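Local coordinates for Wss1p (Saccharomyces cerevisiae FostersO, PDB 5XBN), which cleaves DNA-bound proteins as a zinc-dependent metalloendopeptidase and takes part in the repair of toxic DNA-protein cross-links, at residues A[32-37]-A[42-47]; A[60-65]-A[130-135]; A[81-84]-A[89-92]; A[94-97]-A[103-106]; A[113-118]-A[123-128]. One frame throughout, in Å; residues are numbered along the deposited sequence.

Contact 1 of 5, residues A[32-37]-A[42-47]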
# COMPACT_ATOMS: atom_id res chain seq x y z
N VAL A 32 0.22 -9.47 -6.16
CA VAL A 32 -0.57 -8.25 -6.29
C VAL A 32 -1.68 -8.47 -7.31
O VAL A 32 -1.57 -9.31 -8.21
CB VAL A 32 0.30 -7.03 -6.70
CG1 VAL A 32 1.44 -6.86 -5.73
CG2 VAL A 32 0.83 -7.20 -8.10
N ALA A 33 -2.77 -7.73 -7.17
CA ALA A 33 -3.84 -7.80 -8.17
C ALA A 33 -4.53 -6.45 -8.28
O ALA A 33 -4.51 -5.67 -7.33
CB ALA A 33 -4.85 -8.88 -7.79
N VAL A 34 -5.13 -6.17 -9.43
CA VAL A 34 -5.91 -4.95 -9.55
C VAL A 34 -7.29 -5.27 -10.13
O VAL A 34 -7.51 -6.38 -10.61
CB VAL A 34 -5.21 -3.88 -10.42
CG1 VAL A 34 -3.87 -3.48 -9.80
CG2 VAL A 34 -5.02 -4.36 -11.85
N LEU A 35 -8.19 -4.30 -10.08
CA LEU A 35 -9.55 -4.47 -10.58
C LEU A 35 -9.55 -4.52 -12.10
O LEU A 35 -9.23 -3.54 -12.76
CB LEU A 35 -10.45 -3.34 -10.08
CG LEU A 35 -10.69 -3.35 -8.57
CD1 LEU A 35 -11.34 -2.05 -8.13
CD2 LEU A 35 -11.55 -4.53 -8.17
N GLN A 36 -9.90 -5.68 -12.64
CA GLN A 36 -9.74 -5.95 -14.07
C GLN A 36 -10.75 -5.24 -14.96
O GLN A 36 -10.54 -5.10 -16.16
CB GLN A 36 -9.82 -7.46 -14.30
CG GLN A 36 -8.65 -8.23 -13.77
CD GLN A 36 -7.36 -7.73 -14.35
OE1 GLN A 36 -7.16 -7.78 -15.57
NE2 GLN A 36 -6.47 -7.24 -13.50
N SER A 37 -11.85 -4.78 -14.38
CA SER A 37 -12.91 -4.19 -15.19
C SER A 37 -12.82 -2.66 -15.22
O SER A 37 -13.62 -2.00 -15.89
CB SER A 37 -14.28 -4.64 -14.69
OG SER A 37 -14.43 -4.38 -13.31
N GLU A 42 -3.97 -1.58 -16.83
CA GLU A 42 -2.54 -1.79 -17.04
C GLU A 42 -1.76 -0.77 -16.23
O GLU A 42 -0.78 -1.11 -15.58
CB GLU A 42 -2.18 -1.68 -18.53
CG GLU A 42 -2.88 -2.69 -19.44
CD GLU A 42 -4.31 -2.31 -19.81
OE1 GLU A 42 -4.73 -1.15 -19.56
OE2 GLU A 42 -5.03 -3.16 -20.37
N ASP A 43 -2.21 0.48 -16.28
CA ASP A 43 -1.63 1.55 -15.47
C ASP A 43 -1.76 1.23 -13.99
O ASP A 43 -0.81 1.44 -13.23
CB ASP A 43 -2.32 2.89 -15.74
CG ASP A 43 -1.87 3.52 -17.04
OD1 ASP A 43 -0.91 3.00 -17.64
OD2 ASP A 43 -2.46 4.55 -17.45
N ALA A 44 -2.92 0.71 -13.61
CA ALA A 44 -3.20 0.42 -12.21
C ALA A 44 -2.27 -0.66 -11.70
O ALA A 44 -1.77 -0.59 -10.57
CB ALA A 44 -4.67 0.00 -12.02
N LEU A 45 -2.03 -1.68 -12.53
CA LEU A 45 -1.14 -2.76 -12.14
C LEU A 45 0.31 -2.28 -11.98
O LEU A 45 1.00 -2.68 -11.03
CB LEU A 45 -1.21 -3.90 -13.17
CG LEU A 45 -0.43 -5.17 -12.80
CD1 LEU A 45 -0.95 -5.74 -11.48
CD2 LEU A 45 -0.49 -6.21 -13.91
N ASN A 46 0.76 -1.43 -12.89
CA ASN A 46 2.10 -0.87 -12.76
C ASN A 46 2.22 -0.08 -11.46
O ASN A 46 3.23 -0.15 -10.77
CB ASN A 46 2.46 0.02 -13.96
CG ASN A 46 3.79 0.74 -13.78
OD1 ASN A 46 3.83 1.91 -13.39
ND2 ASN A 46 4.89 0.04 -14.05
N LEU A 47 1.15 0.64 -11.13
CA LEU A 47 1.12 1.50 -9.95
C LEU A 47 1.23 0.68 -8.67
O LEU A 47 2.05 0.98 -7.81
CB LEU A 47 -0.15 2.34 -9.95
CG LEU A 47 -0.39 3.32 -8.81
CD1 LEU A 47 0.80 4.25 -8.62
CD2 LEU A 47 -1.65 4.12 -9.11
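Val34 lays both of its methyl groups against Ala44 and Leu45 of helix 41-54, just where the chain leaves strand 29-33 and doubles back into that helix. This is the opening of a beta-alpha-beta crossover, since the helices that follow lead to the parallel neighbouring strand 66-72. CG1 of Val34 settles over the helix backbone, 3.7 Å from the CA of Leu45 and the same distance from the carbonyl O of Ala44, while CG2 turns to the CB of Leu45 at 4.1 Å. The two side chains cross at about a right angle. Leu45 has its CG anti to the backbone N (chi1 -174°), which carries CD1 toward the strand, within 4.1 Å of Val32 CG2. Ala44 is buried, with Leu94 and Arg95 of strand 89-96 also against it. No hydrogen bond joins 32-37 to 42-47, and the contact is held by aliphatic packing. The loop has its own brace: Gln36 takes Lys41 NZ on its OE1, and its NE2 donates to the O of Val34 at 3.2 Å, coming in from above the carbonyl plane.

Contact 2 of 5, residues A[60-65]-A[130-135]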
# COMPACT_ATOMS: atom_id res chain seq x y z
N LYS A 60 11.44 -5.28 4.70
CA LYS A 60 12.53 -6.15 5.15
C LYS A 60 13.03 -5.73 6.53
O LYS A 60 13.23 -6.58 7.42
CB LYS A 60 13.68 -6.16 4.15
CG LYS A 60 14.86 -7.02 4.62
CD LYS A 60 15.91 -7.18 3.55
CE LYS A 60 16.60 -8.53 3.68
NZ LYS A 60 15.63 -9.66 3.54
N GLU A 61 13.19 -4.42 6.72
CA GLU A 61 13.68 -3.86 7.99
C GLU A 61 12.76 -4.17 9.16
O GLU A 61 13.21 -4.35 10.30
CB GLU A 61 13.84 -2.34 7.89
CG GLU A 61 15.07 -1.86 7.18
CD GLU A 61 15.29 -0.36 7.35
OE1 GLU A 61 14.35 0.36 7.77
OE2 GLU A 61 16.42 0.10 7.09
N ASN A 62 11.45 -4.20 8.88
CA ASN A 62 10.47 -4.40 9.94
C ASN A 62 9.93 -5.83 10.02
O ASN A 62 9.03 -6.11 10.82
CB ASN A 62 9.32 -3.41 9.76
CG ASN A 62 9.74 -2.00 10.08
OD1 ASN A 62 9.73 -1.60 11.25
ND2 ASN A 62 10.14 -1.23 9.06
N HIS A 63 10.48 -6.72 9.21
CA HIS A 63 10.03 -8.12 9.15
C HIS A 63 8.56 -8.24 8.81
O HIS A 63 7.88 -9.15 9.28
CB HIS A 63 10.33 -8.83 10.48
CG HIS A 63 11.68 -8.51 11.03
ND1 HIS A 63 12.84 -8.75 10.33
CD2 HIS A 63 12.06 -7.97 12.22
CE1 HIS A 63 13.88 -8.36 11.05
NE2 HIS A 63 13.44 -7.89 12.20
N PHE A 64 8.06 -7.33 7.96
CA PHE A 64 6.68 -7.36 7.51
C PHE A 64 6.53 -8.33 6.35
O PHE A 64 7.37 -8.36 5.44
CB PHE A 64 6.21 -5.98 7.04
CG PHE A 64 6.03 -4.96 8.13
CD1 PHE A 64 5.75 -5.34 9.44
CD2 PHE A 64 6.11 -3.61 7.83
CE1 PHE A 64 5.57 -4.36 10.42
CE2 PHE A 64 5.93 -2.64 8.80
CZ PHE A 64 5.66 -3.02 10.09
N LYS A 65 5.43 -9.09 6.38
CA LYS A 65 5.03 -9.96 5.26
C LYS A 65 3.59 -9.67 4.88
O LYS A 65 2.76 -9.45 5.76
CB LYS A 65 5.18 -11.44 5.62
CG LYS A 65 6.62 -11.88 5.87
CD LYS A 65 7.43 -11.89 4.58
CE LYS A 65 8.82 -12.48 4.81
NZ LYS A 65 9.60 -12.55 3.54
N TYR A 130 -0.12 5.07 16.11
CA TYR A 130 0.31 6.33 15.51
C TYR A 130 1.81 6.53 15.63
O TYR A 130 2.46 7.09 14.74
CB TYR A 130 -0.44 7.49 16.14
CG TYR A 130 -1.87 7.61 15.66
CD1 TYR A 130 -2.14 7.99 14.35
CD2 TYR A 130 -2.94 7.34 16.50
CE1 TYR A 130 -3.44 8.10 13.91
CE2 TYR A 130 -4.24 7.46 16.06
CZ TYR A 130 -4.48 7.83 14.76
OH TYR A 130 -5.77 7.96 14.29
N ASN A 131 2.38 6.07 16.74
CA ASN A 131 3.82 6.18 16.92
C ASN A 131 4.57 5.39 15.86
O ASN A 131 5.50 5.87 15.23
CB ASN A 131 4.24 5.67 18.30
CG ASN A 131 5.74 5.69 18.46
OD1 ASN A 131 6.35 6.75 18.46
ND2 ASN A 131 6.35 4.52 18.53
N LYS A 132 4.12 4.15 15.66
CA LYS A 132 4.73 3.29 14.66
C LYS A 132 4.55 3.85 13.25
O LYS A 132 5.50 3.85 12.45
CB LYS A 132 4.13 1.89 14.76
CG LYS A 132 4.69 0.91 13.74
CD LYS A 132 6.14 0.63 14.01
CE LYS A 132 6.75 -0.21 12.92
NZ LYS A 132 8.16 -0.54 13.30
N LEU A 133 3.35 4.34 12.94
CA LEU A 133 3.08 4.84 11.59
C LEU A 133 3.97 6.05 11.32
O LEU A 133 4.51 6.21 10.22
CB LEU A 133 1.60 5.20 11.43
CG LEU A 133 1.22 5.94 10.15
CD1 LEU A 133 1.68 5.15 8.92
CD2 LEU A 133 -0.28 6.18 10.12
N ASP A 134 4.14 6.89 12.32
CA ASP A 134 5.03 8.03 12.20
C ASP A 134 6.47 7.61 11.91
O ASP A 134 7.14 8.19 11.05
CB ASP A 134 4.95 8.88 13.46
CG ASP A 134 5.97 9.98 13.46
OD1 ASP A 134 5.75 10.99 12.76
OD2 ASP A 134 7.00 9.81 14.15
N GLU A 135 6.96 6.57 12.60
CA GLU A 135 8.29 6.03 12.30
C GLU A 135 8.39 5.49 10.88
O GLU A 135 9.41 5.68 10.21
CB GLU A 135 8.69 4.93 13.28
CG GLU A 135 8.91 5.40 14.72
CD GLU A 135 10.05 6.39 14.84
OE1 GLU A 135 11.11 6.18 14.19
OE2 GLU A 135 9.91 7.38 15.59
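The Phe64 ring carries the CB of Asn62 on one face, 3.5 Å above the plane and over the centre, and at its far corner meets Lys132, whose CE comes obliquely to within 4.1 Å of CZ. The second flat group is the carboxamide of Asn62. Its OD1 accepts a hydrogen bond from Lys132 NZ at 2.8 Å, the ammonium lying 34° out of the carbonyl plane, and its ND2 turns back to the O of Leu58 in its own helix. One amide thus serves two elements, and the second bond helps fix which way it is turned. Lys132 gets there by a single bend: its chain sets off pointing away from its own backbone N, kinks at chi2 (67°), and then runs out straight, sliding past Asn62 and Phe64 in the opposite direction to theirs. Asn62 and Phe64 are brought together where the helix terminates in a Schellman motif, with His63 at positive phi (58°). Phe64 is buried, with Leu117 of helix 106-118, Leu121 and Leu136 also against it, while Lys132 lies along Thr118 and Phe122. The contact therefore joins the C-terminal end of helix 56-62 to the first turns of helix 127-145, beside the end of the zinc-binding helix 106-118.

Contact 3 of 5, residues A[81-84]-A[89-92]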
# COMPACT_ATOMS: atom_id res chain seq x y z
N GLY A 81 -8.13 2.17 2.43
CA GLY A 81 -7.33 0.97 2.55
C GLY A 81 -7.87 0.07 3.64
O GLY A 81 -8.70 0.49 4.44
N MSE A 82 -7.42 -1.18 3.67
CA MSE A 82 -7.87 -2.10 4.69
C MSE A 82 -6.86 -3.23 4.87
O MSE A 82 -6.14 -3.59 3.95
CB MSE A 82 -9.25 -2.67 4.34
CG MSE A 82 -9.92 -3.47 5.40
SE MSE A 82 -11.78 -3.75 4.89
CE MSE A 82 -12.35 -1.92 4.92
N ASN A 83 -6.79 -3.77 6.08
CA ASN A 83 -5.84 -4.84 6.35
C ASN A 83 -6.60 -5.99 6.95
O ASN A 83 -7.08 -5.91 8.08
CB ASN A 83 -4.72 -4.36 7.29
CG ASN A 83 -3.66 -5.43 7.55
OD1 ASN A 83 -3.97 -6.62 7.65
ND2 ASN A 83 -2.40 -5.01 7.67
N VAL A 84 -6.70 -7.08 6.19
CA VAL A 84 -7.39 -8.28 6.63
C VAL A 84 -6.40 -9.27 7.23
O VAL A 84 -5.43 -9.63 6.58
CB VAL A 84 -8.15 -8.96 5.45
CG1 VAL A 84 -8.81 -10.25 5.91
CG2 VAL A 84 -9.18 -7.99 4.86
N LYS A 89 -4.17 -9.98 3.68
CA LYS A 89 -4.59 -9.18 2.53
C LYS A 89 -4.59 -7.71 2.90
O LYS A 89 -5.17 -7.32 3.91
CB LYS A 89 -5.98 -9.62 2.04
CG LYS A 89 -6.42 -8.94 0.74
CD LYS A 89 -7.85 -9.30 0.35
CE LYS A 89 -8.00 -10.76 -0.03
NZ LYS A 89 -9.43 -11.10 -0.33
N ILE A 90 -3.91 -6.90 2.09
CA ILE A 90 -4.05 -5.46 2.23
C ILE A 90 -4.72 -4.96 0.98
O ILE A 90 -4.30 -5.31 -0.12
CB ILE A 90 -2.69 -4.76 2.43
CG1 ILE A 90 -2.23 -5.00 3.87
CG2 ILE A 90 -2.84 -3.26 2.21
CD1 ILE A 90 -0.85 -4.42 4.15
N MSE A 91 -5.81 -4.22 1.16
CA MSE A 91 -6.52 -3.60 0.04
C MSE A 91 -6.20 -2.12 -0.00
O MSE A 91 -6.16 -1.45 1.03
CB MSE A 91 -8.03 -3.86 0.16
CG MSE A 91 -8.34 -5.34 0.07
SE MSE A 91 -10.18 -5.97 0.35
CE MSE A 91 -10.27 -5.74 2.25
N LEU A 92 -5.95 -1.61 -1.21
CA LEU A 92 -5.67 -0.19 -1.41
C LEU A 92 -6.60 0.40 -2.44
O LEU A 92 -6.76 -0.17 -3.51
CB LEU A 92 -4.23 0.03 -1.88
CG LEU A 92 -3.03 -0.33 -1.00
CD1 LEU A 92 -1.73 -0.04 -1.77
CD2 LEU A 92 -3.09 0.45 0.29
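Met82 and Met91, both selenomethionine, lie side by side on one face of a two-stranded antiparallel hairpin and point the same way, with the CE of Met91 3.6 Å from the SE of Met82. That methyl also touches CG2 of Val84 at 3.6 Å, so the bend of Met91 at chi3 (-74°) hooks its tip between two residues of the opposite strand. On the other face, Asn83 crosses Ile90 at a slant, its ND2 3.8 Å from CG1. The backbones run nearly antiparallel and form two hydrogen-bonded pairs: Met82 and Met91 exchange 2.9 Å bonds both ways between N and O, Val84 N gives to Lys89 O at 2.8 Å, and Lys89 N returns one to Val84 O at 3.2 Å. The polar end of Asn83 reaches the zinc-binding helix and the hairpin turn: ND2 donates to the backbone O of Glu116 and to OD1 of Asn120, and OD1 accepts the N-H of Gly87. A leucine here would probably leave the Glu116 carbonyl and the Gly87 N-H without these partners and loosen the hold of the hairpin on the zinc-binding helix. Strand 81-84 forms one edge of the sheet. In related zinc proteases the corresponding edge strand pairs with substrate, and its backbone may do so here. Methyl and selenium join the strands on the Met82 face; the Asn83 amide probably helps keep the edge strand beside Glu116.

Contact 4 of 5, residues A[94-97]-A[103-106]; sequences LRCS and FLPM
Leu94 meets Phe103 and Leu104 mainly through its carbonyl. Its O accepts the N-H of Leu104 at 2.8 Å in a fairly straight bond (158°), with the donor tilted 30° from the carbonyl plane. The CA of Phe103 adds a C-H...O contact to the same oxygen at 3.3 Å, and the Phe103 ring turns its edge to it, with the oxygen near the ring plane. The CB of Leu94 is also packed on Phe103 CD1. Next comes Arg95, which faces Phe103 as an antiparallel non-hydrogen-bonded pair with CA atoms 4.2 Å apart. Their side chains leave the backbones divergently, yet then run side by side in the same direction. CE1 of Phe103 sits over the centre of one guanidinium face, 3.6 Å from CZ of Arg95, the two planes turned 46° against each other. Here strand 89-96 ends, and the chain loops back along it before Pro105, the N-cap residue, starts helix 106-118, the helix that carries His115 and the active-site Glu116. The Arg95 guanidinium is held on several sides: NE makes a salt bridge to Glu71 OE2 on the neighbouring strand, and NH1 donates hydrogen bonds to the backbone O of Pro39 and of Glu100. Replacing Arg95 with a leucine would probably leave the Glu71 carboxylate without its counter-charge and those two carbonyls without this donor, and take away the guanidinium that packs against the Phe103 ring. At Cys96 the contact turns apolar again, SG lying 3.7 Å from CD2 of Leu104, and CG of Leu104 packs on the carbonyl carbon of Arg95.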
# COMPACT_ATOMS: atom_id res chain seq x y z
N LEU A 94 -6.86 2.84 -5.32
CA LEU A 94 -5.90 3.46 -6.24
C LEU A 94 -6.51 4.63 -7.00
O LEU A 94 -5.79 5.46 -7.54
CB LEU A 94 -5.40 2.43 -7.26
CG LEU A 94 -4.69 1.18 -6.75
CD1 LEU A 94 -4.24 0.35 -7.94
CD2 LEU A 94 -3.50 1.54 -5.87
N ARG A 95 -7.83 4.69 -7.03
CA ARG A 95 -8.54 5.62 -7.89
C ARG A 95 -9.37 6.64 -7.11
O ARG A 95 -9.90 6.32 -6.05
CB ARG A 95 -9.45 4.84 -8.84
CG ARG A 95 -8.70 3.91 -9.77
CD ARG A 95 -9.65 2.91 -10.39
NE ARG A 95 -8.93 1.90 -11.15
CZ ARG A 95 -8.59 2.03 -12.43
NH1 ARG A 95 -8.94 3.13 -13.09
NH2 ARG A 95 -7.92 1.07 -13.04
N CYS A 96 -9.50 7.85 -7.65
CA CYS A 96 -10.34 8.88 -7.04
C CYS A 96 -11.79 8.41 -6.88
O CYS A 96 -12.37 7.83 -7.80
CB CYS A 96 -10.30 10.17 -7.86
SG CYS A 96 -8.90 11.24 -7.48
N SER A 97 -12.36 8.67 -5.71
CA SER A 97 -13.67 8.12 -5.36
C SER A 97 -14.81 8.84 -6.08
O SER A 97 -15.95 8.38 -6.04
CB SER A 97 -13.89 8.20 -3.85
OG SER A 97 -13.84 9.53 -3.39
N PHE A 103 -6.33 8.35 -11.10
CA PHE A 103 -5.60 7.70 -10.02
C PHE A 103 -5.23 8.70 -8.94
O PHE A 103 -4.91 9.86 -9.22
CB PHE A 103 -4.34 7.01 -10.57
CG PHE A 103 -4.64 5.82 -11.45
CD1 PHE A 103 -5.14 4.66 -10.89
CD2 PHE A 103 -4.41 5.87 -12.81
CE1 PHE A 103 -5.42 3.56 -11.68
CE2 PHE A 103 -4.69 4.77 -13.61
CZ PHE A 103 -5.19 3.62 -13.04
N LEU A 104 -5.28 8.25 -7.68
CA LEU A 104 -4.80 9.06 -6.57
C LEU A 104 -3.30 9.28 -6.72
O LEU A 104 -2.61 8.49 -7.37
CB LEU A 104 -5.10 8.37 -5.23
CG LEU A 104 -6.55 8.06 -4.86
CD1 LEU A 104 -6.60 7.27 -3.55
CD2 LEU A 104 -7.38 9.33 -4.73
N PRO A 105 -2.78 10.37 -6.13
CA PRO A 105 -1.33 10.60 -6.19
C PRO A 105 -0.57 9.49 -5.47
O PRO A 105 -1.06 8.96 -4.48
CB PRO A 105 -1.15 11.94 -5.47
CG PRO A 105 -2.49 12.59 -5.53
CD PRO A 105 -3.48 11.47 -5.45
N MSE A 106 0.62 9.17 -5.98
CA MSE A 106 1.47 8.16 -5.38
C MSE A 106 1.72 8.41 -3.90
O MSE A 106 1.77 7.46 -3.11
CB MSE A 106 2.80 8.12 -6.14
CG MSE A 106 3.82 7.20 -5.52
SE MSE A 106 3.53 5.37 -6.09
CE MSE A 106 4.47 5.49 -7.79

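Contact 5 of 5, residues A[113-118]-A[123-128]; sequences MLHELT and GPHDKK. With ZN (zinc ion), chain B.
His115 and His125 meet at a zinc ion, each giving it the NE2 of its ring at 2.0 Å. Water 1 is a third ligand at 2.0 Å and His119 completes the set of four. The shared metal explains the short 3.2 Å between NE2 of His115 and NE2 of His125, which are two ligands and not a hydrogen-bonded pair. The rings sit obliquely, their planes 69° apart, with His125 NE2 close to the plane of the His115 ring. With chi1 at -180° the His115 ring extends away from the backbone N, out to the metal. Glu116, the active-site residue, follows directly, and with His119 it makes the HExxH signature of zinc peptidases. His125 comes six residues after the second histidine, a spacing also found for the third ligand in metzincins. Outside the first shell, Phe129 packs edge-to-face against both rings. Asp126, the N-cap of the following helix, accepts the N-H of Phe129 on OD1 and so probably helps to position it. The other carboxylate oxygen, OD2, makes a salt bridge of 3.5 Å with NZ of Lys128. On the helix side, the O of Leu114 takes two donors from Thr118, the backbone N at 3.0 Å and OG1 at 2.8 Å, reaching it from opposite faces of its plane. Thr118 also touches Leu133 and Leu136. The metal thus bridges the C-terminal part of helix 106-118 and the loop leading into helix 127-145, with Ile90 of strand 89-96 packed behind Glu116.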
# COMPACT_ATOMS: atom_id res chain seq x y z
N MSE A 113 -0.67 2.88 2.26
CA MSE A 113 0.06 1.63 2.37
C MSE A 113 0.76 1.51 3.72
O MSE A 113 0.69 0.46 4.37
CB MSE A 113 1.09 1.49 1.25
CG MSE A 113 1.90 0.19 1.30
SE MSE A 113 0.81 -1.43 1.08
CE MSE A 113 2.23 -2.77 1.10
N LEU A 114 1.42 2.58 4.16
CA LEU A 114 2.13 2.53 5.43
C LEU A 114 1.16 2.43 6.62
O LEU A 114 1.45 1.75 7.60
CB LEU A 114 3.04 3.75 5.59
CG LEU A 114 4.14 3.86 4.52
CD1 LEU A 114 4.99 5.11 4.75
CD2 LEU A 114 5.01 2.63 4.48
N HIS A 115 0.02 3.11 6.52
CA HIS A 115 -1.05 2.96 7.50
C HIS A 115 -1.44 1.49 7.62
O HIS A 115 -1.55 0.94 8.72
CB HIS A 115 -2.27 3.80 7.10
CG HIS A 115 -3.43 3.71 8.05
ND1 HIS A 115 -3.87 4.80 8.78
CD2 HIS A 115 -4.24 2.68 8.39
CE1 HIS A 115 -4.90 4.43 9.53
NE2 HIS A 115 -5.15 3.15 9.31
N GLU A 116 -1.68 0.85 6.49
CA GLU A 116 -2.13 -0.54 6.55
C GLU A 116 -1.04 -1.51 7.00
O GLU A 116 -1.35 -2.48 7.66
CB GLU A 116 -2.69 -0.99 5.20
CG GLU A 116 -3.86 -0.12 4.73
CD GLU A 116 -5.00 -0.06 5.72
OE1 GLU A 116 -5.18 -1.01 6.51
OE2 GLU A 116 -5.75 0.93 5.70
N LEU A 117 0.22 -1.24 6.64
CA LEU A 117 1.32 -2.07 7.15
C LEU A 117 1.40 -1.98 8.67
O LEU A 117 1.73 -2.94 9.34
CB LEU A 117 2.66 -1.64 6.54
CG LEU A 117 2.84 -2.14 5.10
CD1 LEU A 117 4.08 -1.50 4.49
CD2 LEU A 117 2.94 -3.68 5.08
N THR A 118 1.11 -0.80 9.22
CA THR A 118 1.15 -0.63 10.67
C THR A 118 0.16 -1.59 11.34
O THR A 118 0.43 -2.09 12.42
CB THR A 118 0.85 0.84 11.05
OG1 THR A 118 1.80 1.71 10.40
CG2 THR A 118 0.95 1.05 12.55
N GLY A 123 -3.72 -3.15 15.98
CA GLY A 123 -5.09 -3.04 15.52
C GLY A 123 -5.73 -1.69 15.75
O GLY A 123 -6.04 -0.98 14.80
N PRO A 124 -5.94 -1.32 17.03
CA PRO A 124 -6.61 -0.06 17.36
C PRO A 124 -5.79 1.16 16.95
O PRO A 124 -4.56 1.07 16.89
CB PRO A 124 -6.75 -0.12 18.89
CG PRO A 124 -6.54 -1.55 19.26
CD PRO A 124 -5.60 -2.10 18.23
N HIS A 125 -6.46 2.27 16.65
CA HIS A 125 -5.75 3.52 16.33
C HIS A 125 -5.41 4.23 17.63
O HIS A 125 -6.01 5.25 17.96
CB HIS A 125 -6.59 4.42 15.42
CG HIS A 125 -6.84 3.86 14.05
ND1 HIS A 125 -8.07 3.93 13.43
CD2 HIS A 125 -6.02 3.23 13.18
CE1 HIS A 125 -7.99 3.36 12.24
NE2 HIS A 125 -6.76 2.93 12.06
N ASP A 126 -4.46 3.67 18.36
CA ASP A 126 -4.04 4.25 19.63
C ASP A 126 -2.64 4.80 19.51
O ASP A 126 -2.14 5.01 18.41
CB ASP A 126 -4.12 3.22 20.76
CG ASP A 126 -3.36 1.93 20.47
OD1 ASP A 126 -2.49 1.90 19.57
OD2 ASP A 126 -3.64 0.93 21.17
N LYS A 127 -1.99 5.04 20.65
CA LYS A 127 -0.67 5.65 20.62
C LYS A 127 0.36 4.75 19.97
O LYS A 127 1.21 5.24 19.22
CB LYS A 127 -0.22 6.02 22.04
CG LYS A 127 -0.88 7.28 22.53
CD LYS A 127 -0.33 7.68 23.87
CE LYS A 127 -0.97 8.96 24.37
NZ LYS A 127 -0.31 9.36 25.65
N LYS A 128 0.29 3.45 20.24
CA LYS A 128 1.18 2.47 19.62
C LYS A 128 1.11 2.55 18.11
O LYS A 128 2.14 2.57 17.41
CB LYS A 128 0.81 1.05 20.06
CG LYS A 128 1.12 0.72 21.49
CD LYS A 128 0.52 -0.64 21.86
CE LYS A 128 -0.99 -0.63 21.70
NZ LYS A 128 -1.69 -1.70 22.46
ZN ZN B . -6.41 2.03 10.32
O HOH W 1 -8.24 1.85 9.64

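From the N terminus, contact 1 comes first and closes the short loop between strand 29-33 and helix 41-54. Contact 2 then opens at the end of helix 56-62 and shuts only at helix 127-145, a span that encloses contacts 3, 4 and 5. Those three follow in series: the hairpin of 81-84 and 89-92, the fold-back of 94-97 on 103-106, and the zinc site. Contacts 3 and 4 share strand 89-96. Contact 4 also touches contact 1, where Ala44 packs against Arg95 and Phe103, so helix 41-54 rests on the sheet. Contacts 3 and 5 touch where the hairpin meets Glu116, and contacts 2 and 5 share helix 127-145, on the far side of the chain's centre from contact 1.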